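Side-chain contacts in protein insensitive (Drosophila melanogaster, PDB 4IX7), which binds palindromic DNA through its BEN domain to repress neural-development genes, and acts as a corepressor for Su(H) that inhibits Notch signaling: residues 37-42 and 66-71; 2-7 and 13-18. One frame throughout, in Å; residues are numbered along the deposited sequence.

Contact 1 of 2, residues 37-42 and 66-71. With nucleotides of chain B.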
loop_
_atom_site.group_PDB
_atom_site.type_symbol
_atom_site.label_atom_id
_atom_site.label_comp_id
_atom_site.label_asym_id
_atom_site.label_seq_id
_atom_site.Cartn_x
_atom_site.Cartn_y
_atom_site.Cartn_z
ATOM N N THR C 37 -4.879 20.154 8.756
ATOM C CA THR C 37 -5.075 21.002 9.928
ATOM C C THR C 37 -3.739 21.323 10.594
ATOM O O THR C 37 -3.522 22.437 11.086
ATOM C CB THR C 37 -6.031 20.334 10.947
ATOM O OG1 THR C 37 -7.277 20.037 10.302
ATOM C CG2 THR C 37 -6.313 21.279 12.118
ATOM N N ILE C 38 -2.824 20.360 10.556
ATOM C CA ILE C 38 -1.573 20.424 11.310
ATOM C C ILE C 38 -0.420 20.991 10.472
ATOM O O ILE C 38 0.473 21.668 11.003
ATOM C CB ILE C 38 -1.221 19.021 11.853
ATOM C CG1 ILE C 38 -2.201 18.638 12.967
ATOM C CG2 ILE C 38 0.219 18.941 12.334
ATOM C CD1 ILE C 38 -2.260 17.143 13.221
ATOM N N PHE C 39 -0.462 20.742 9.166
ATOM C CA PHE C 39 0.581 21.186 8.237
ATOM C C PHE C 39 -0.016 22.071 7.157
ATOM O O PHE C 39 -1.131 21.815 6.700
ATOM C CB PHE C 39 1.212 19.977 7.533
ATOM C CG PHE C 39 1.910 19.011 8.449
ATOM C CD1 PHE C 39 3.167 19.302 8.958
ATOM C CD2 PHE C 39 1.324 17.798 8.773
ATOM C CE1 PHE C 39 3.825 18.399 9.797
ATOM C CE2 PHE C 39 1.979 16.884 9.605
ATOM C CZ PHE C 39 3.229 17.187 10.117
ATOM N N ASP C 40 0.710 23.101 6.722
ATOM C CA ASP C 40 0.241 23.834 5.549
ATOM C C ASP C 40 0.443 22.999 4.276
ATOM O O ASP C 40 1.231 22.043 4.266
ATOM C CB ASP C 40 0.841 25.247 5.447
ATOM C CG ASP C 40 2.354 25.262 5.401
ATOM O OD1 ASP C 40 2.956 24.434 4.694
ATOM O OD2 ASP C 40 2.949 26.153 6.058
ATOM N N ARG C 41 -0.292 23.330 3.217
ATOM C CA ARG C 41 -0.258 22.514 2.004
ATOM C C ARG C 41 1.133 22.501 1.390
ATOM O O ARG C 41 1.554 21.489 0.831
ATOM C CB ARG C 41 -1.275 22.992 0.957
ATOM C CG ARG C 41 -2.698 23.091 1.444
ATOM C CD ARG C 41 -3.230 21.792 2.015
ATOM N NE ARG C 41 -4.603 22.007 2.473
ATOM C CZ ARG C 41 -5.690 21.593 1.830
ATOM N NH1 ARG C 41 -5.586 20.885 0.711
ATOM N NH2 ARG C 41 -6.885 21.860 2.335
ATOM N N GLU C 42 1.846 23.620 1.496
ATOM C CA GLU C 42 3.192 23.697 0.928
ATOM C C GLU C 42 4.136 22.696 1.593
ATOM O O GLU C 42 4.946 22.065 0.920
ATOM C CB GLU C 42 3.759 25.115 1.021
ATOM C CG GLU C 42 5.030 25.339 0.195
ATOM C CD GLU C 42 6.320 25.159 0.989
ATOM O OE1 GLU C 42 7.408 25.186 0.368
ATOM O OE2 GLU C 42 6.257 24.994 2.230
ATOM N N ARG C 66 12.263 16.314 2.408
ATOM C CA ARG C 66 12.597 16.050 3.809
ATOM C C ARG C 66 11.421 15.398 4.519
ATOM O O ARG C 66 10.279 15.482 4.062
ATOM C CB ARG C 66 12.960 17.345 4.551
ATOM C CG ARG C 66 13.945 18.267 3.843
ATOM C CD ARG C 66 15.243 17.571 3.500
ATOM N NE ARG C 66 16.005 17.140 4.671
ATOM C CZ ARG C 66 17.237 16.646 4.601
ATOM N NH1 ARG C 66 17.833 16.536 3.420
ATOM N NH2 ARG C 66 17.870 16.258 5.700
HETATM N N MSE C 67 11.686 14.774 5.655
HETATM C CA MSE C 67 10.610 14.135 6.395
HETATM C C MSE C 67 9.711 15.155 7.113
HETATM O O MSE C 67 10.174 16.186 7.615
HETATM C CB MSE C 67 11.156 13.090 7.373
HETATM C CG MSE C 67 11.577 13.679 8.688
HETATM SE SE MSE C 67 12.281 12.327 9.870
HETATM C CE MSE C 67 11.117 10.863 9.434
ATOM N N LEU C 68 8.409 14.869 7.126
ATOM C CA LEU C 68 7.467 15.642 7.930
ATOM C C LEU C 68 7.849 15.503 9.399
ATOM O O LEU C 68 8.351 14.455 9.816
ATOM C CB LEU C 68 6.042 15.110 7.722
ATOM C CG LEU C 68 5.423 15.425 6.363
ATOM C CD1 LEU C 68 4.148 14.593 6.187
ATOM C CD2 LEU C 68 5.136 16.912 6.240
ATOM N N ASP C 69 7.612 16.563 10.170
ATOM C CA ASP C 69 7.872 16.605 11.616
ATOM C C ASP C 69 7.503 15.269 12.261
ATOM O O ASP C 69 6.324 14.916 12.305
ATOM C CB ASP C 69 7.031 17.743 12.220
ATOM C CG ASP C 69 7.294 17.974 13.705
ATOM O OD1 ASP C 69 7.463 17.003 14.463
ATOM O OD2 ASP C 69 7.309 19.154 14.126
ATOM N N PRO C 70 8.505 14.506 12.738
ATOM C CA PRO C 70 8.237 13.151 13.229
ATOM C C PRO C 70 7.305 13.118 14.437
ATOM O O PRO C 70 6.520 12.182 14.550
ATOM C CB PRO C 70 9.620 12.633 13.638
ATOM C CG PRO C 70 10.594 13.502 12.956
ATOM C CD PRO C 70 9.944 14.830 12.734
ATOM N N GLY C 71 7.400 14.104 15.327
ATOM C CA GLY C 71 6.572 14.113 16.519
ATOM C C GLY C 71 5.111 14.332 16.170
ATOM O O GLY C 71 4.214 13.712 16.754
ATOM O "O5'" DG B 1 -10.300 24.830 0.345
ATOM C "C5'" DG B 1 -10.655 24.604 -1.014
ATOM C "C4'" DG B 1 -9.436 24.200 -1.819
ATOM O "O4'" DG B 1 -8.398 25.203 -1.754
ATOM C "C3'" DG B 1 -8.718 22.976 -1.283
ATOM O "O3'" DG B 1 -9.414 21.880 -1.800
ATOM C "C2'" DG B 1 -7.344 23.088 -1.914
ATOM C "C1'" DG B 1 -7.119 24.591 -1.863
ATOM N N9 DG B 1 -6.327 25.092 -0.744
ATOM C C8 DG B 1 -6.791 25.291 0.530
ATOM N N7 DG B 1 -5.886 25.774 1.333
ATOM C C5 DG B 1 -4.764 25.922 0.541
ATOM C C6 DG B 1 -3.480 26.410 0.883
ATOM O O6 DG B 1 -3.091 26.809 1.986
ATOM N N1 DG B 1 -2.613 26.401 -0.201
ATOM C C2 DG B 1 -2.958 25.974 -1.459
ATOM N N2 DG B 1 -1.978 26.042 -2.370
ATOM N N3 DG B 1 -4.161 25.510 -1.798
ATOM C C4 DG B 1 -5.014 25.509 -0.747
#

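Contact 2 of 2, residues 2-7 and 13-18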
loop_
_atom_site.group_PDB
_atom_site.type_symbol
_atom_site.label_atom_id
_atom_site.label_comp_id
_atom_site.label_asym_id
_atom_site.label_seq_id
_atom_site.Cartn_x
_atom_site.Cartn_y
_atom_site.Cartn_z
ATOM N N ASN C 2 -12.863 28.455 21.913
ATOM C CA ASN C 2 -12.248 27.581 20.921
ATOM C C ASN C 2 -11.196 26.711 21.604
ATOM O O ASN C 2 -10.046 27.123 21.785
ATOM C CB ASN C 2 -11.627 28.407 19.790
ATOM C CG ASN C 2 -10.932 27.549 18.742
ATOM O OD1 ASN C 2 -11.088 26.322 18.705
ATOM N ND2 ASN C 2 -10.159 28.198 17.875
ATOM N N VAL C 3 -11.605 25.508 21.986
ATOM C CA VAL C 3 -10.754 24.622 22.769
ATOM C C VAL C 3 -9.869 23.763 21.872
ATOM O O VAL C 3 -10.342 23.159 20.905
ATOM C CB VAL C 3 -11.599 23.718 23.691
ATOM C CG1 VAL C 3 -10.710 22.796 24.492
ATOM C CG2 VAL C 3 -12.455 24.575 24.626
HETATM N N MSE C 4 -8.579 23.718 22.190
HETATM C CA MSE C 4 -7.653 22.870 21.453
HETATM C C MSE C 4 -7.641 21.465 22.064
HETATM O O MSE C 4 -7.671 21.303 23.288
HETATM C CB MSE C 4 -6.246 23.477 21.449
HETATM C CG MSE C 4 -6.155 24.874 20.844
HETATM SE SE MSE C 4 -6.711 24.961 18.963
HETATM C CE MSE C 4 -5.233 23.987 18.160
ATOM N N VAL C 5 -7.619 20.454 21.201
ATOM C CA VAL C 5 -7.598 19.063 21.618
ATOM C C VAL C 5 -6.214 18.475 21.333
ATOM O O VAL C 5 -5.732 18.531 20.201
ATOM C CB VAL C 5 -8.655 18.221 20.863
ATOM C CG1 VAL C 5 -8.541 16.756 21.248
ATOM C CG2 VAL C 5 -10.056 18.738 21.144
ATOM N N SER C 6 -5.568 17.934 22.365
ATOM C CA SER C 6 -4.300 17.225 22.204
ATOM C C SER C 6 -4.564 15.852 21.596
ATOM O O SER C 6 -5.315 15.054 22.161
ATOM C CB SER C 6 -3.625 17.070 23.570
ATOM O OG SER C 6 -2.354 16.462 23.453
ATOM N N ILE C 7 -3.965 15.563 20.442
ATOM C CA ILE C 7 -4.311 14.320 19.743
ATOM C C ILE C 7 -3.397 13.132 20.044
ATOM O O ILE C 7 -3.714 11.996 19.682
ATOM C CB ILE C 7 -4.450 14.509 18.200
ATOM C CG1 ILE C 7 -3.074 14.550 17.521
ATOM C CG2 ILE C 7 -5.302 15.742 17.876
ATOM C CD1 ILE C 7 -3.139 14.596 15.997
ATOM N N CYS C 13 -1.860 19.484 18.520
ATOM C CA CYS C 13 -3.263 19.832 18.735
ATOM C C CYS C 13 -3.996 20.268 17.475
ATOM O O CYS C 13 -3.391 20.760 16.516
ATOM C CB CYS C 13 -3.380 20.948 19.776
ATOM S SG CYS C 13 -2.782 20.484 21.420
ATOM N N VAL C 14 -5.311 20.070 17.502
ATOM C CA VAL C 14 -6.222 20.595 16.494
ATOM C C VAL C 14 -7.411 21.183 17.245
ATOM O O VAL C 14 -7.665 20.795 18.387
ATOM C CB VAL C 14 -6.712 19.478 15.533
ATOM C CG1 VAL C 14 -5.534 18.842 14.802
ATOM C CG2 VAL C 14 -7.503 18.412 16.294
ATOM N N PRO C 15 -8.141 22.125 16.622
ATOM C CA PRO C 15 -9.311 22.649 17.333
ATOM C C PRO C 15 -10.338 21.552 17.591
ATOM O O PRO C 15 -10.437 20.603 16.801
ATOM C CB PRO C 15 -9.880 23.681 16.359
ATOM C CG PRO C 15 -8.725 24.057 15.482
ATOM C CD PRO C 15 -7.939 22.788 15.324
ATOM N N ALA C 16 -11.078 21.666 18.692
ATOM C CA ALA C 16 -12.141 20.708 18.985
ATOM C C ALA C 16 -13.143 20.623 17.841
ATOM O O ALA C 16 -13.646 19.539 17.537
ATOM C CB ALA C 16 -12.847 21.066 20.281
ATOM N N SER C 17 -13.425 21.758 17.212
ATOM C CA SER C 17 -14.379 21.799 16.106
ATOM C C SER C 17 -13.949 20.851 14.985
ATOM O O SER C 17 -14.785 20.216 14.342
ATOM C CB SER C 17 -14.564 23.228 15.586
ATOM O OG SER C 17 -13.360 23.766 15.067
ATOM N N VAL C 18 -12.641 20.740 14.776
ATOM C CA VAL C 18 -12.120 19.836 13.765
ATOM C C VAL C 18 -12.125 18.396 14.278
ATOM O O VAL C 18 -12.639 17.491 13.614
ATOM C CB VAL C 18 -10.693 20.246 13.320
ATOM C CG1 VAL C 18 -10.115 19.213 12.369
ATOM C CG2 VAL C 18 -10.723 21.613 12.661
HETATM O O HOH W 1 -12.738 24.421 18.399
#

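Contact 1 of 2, residues 37-42 and 66-71
Leu-68 lays one methyl, CD2, over a face of the Phe-39 ring, a CH-pi contact in which the carbon sits 4.2 Å from the ring centroid and 14° off the ring normal. CD2 leans to the CD1-CE1 side, and its distance to Phe-39 CE1 is 4.1 Å. On the opposite face Ile-38 brings up its CG2, so the ring is sandwiched between two methyl groups near its rim. Asp-69 comes from another direction: its CB meets CE1 at the ring edge, 4.1 Å away, while the carboxylate plane is turned 57° from the ring. With CG anti to the backbone N (chi1 -175°), the carboxylate of Asp-69, at the N-cap, reaches the first backbone N-H groups of helix 70-84, OD1 taking a weak bond from Gly-71 N at 3.0 Å and a hydrogen bond from Lys-72 N. Phe-39 itself marks the break between helices 27-38 and 41-46, and Asp-40 N-caps the second of these.

Two residues after Phe-39, Arg-41 turns to the DNA. Its CG, anti to the carbonyl carbon, lies 3.5 Å from C6 of DG1 of chain B, and the bend at chi2 then directs the rest of the chain along the base, one face of the guanidinium over C8, with NH2 3.9 Å from that carbon. NH1 forms salt bridges to Glu-102 and to a DNA phosphate. Cut back to an alanine, this position would probably leave Glu-102 and the phosphate without the cation they share, and the guanine without the methylene and guanidinium that lie along it.

The chemistry is thus divided: apolar carbon packs the helix break against the turn before helix 70-84, with no hydrogen bond between the two segments, while the helix that starts just beyond the buried ring carries the charge that meets the DNA.

Contact 2 of 2, residues 2-7 and 13-18
Ile-7 and Val-14 meet on the buried side of an antiparallel beta hairpin formed by strands 4-6 and 13-15; their CG2 atoms are 3.8 Å apart and the two side chains cross at about a right angle. Phe-19 and Ile-38 touch both, and Ile-76 of helix 70-84 touches Ile-7. Further along, Val-5 puts CG2 against Ala-16, 3.7 Å from its CB.

On the other side lie Met-4, a selenomethionine, Ser-6 and Cys-13. Bent at both chi2 and chi3 (-60° and -70°), the Met-4 chain curls over the neighbouring strand, so that CE lies 3.9 Å from Cys-13 CB and also touches the Pro-15 ring at CD.

Between the two sides runs the backbone ladder. Val-5 and Val-14 form the hydrogen-bonded pair, the bond from Val-5 N to Val-14 O being short and nearly straight (2.8 Å, 172°) and the return bond, Val-14 N to Val-5 O, longer. Past the strands, Ala-16 N donates to Val-3 O at 2.8 Å, tying the first turn of helix 16-19 to the residue just before strand 4-6.

At the polar edge one water bridges the segments: it accepts from Ser-17 N at 3.0 Å and donates to Asn-2 OD1.

Both segments of contact 2 come first in the sequence, and the two contacts lie about 17 Å apart, centre to centre. Helix 27-38 joins them: its last residues, themselves part of contact 1, pack on the hairpin, with Thr-37 CG2 3.7 Å from Val-14 CG1 and Ile-38 CD1 3.9 Å from Ile-7 CD1. Helix 70-84 is a second shared element, starting in contact 1 and receiving Ile-7 of contact 2 farther along. The hairpin is thus packed onto the same helices of the BEN domain that carry contact 1. Only contact 1 reaches the DNA; contact 2 at its nearest atom is about 12 Å from the bound nucleic acid.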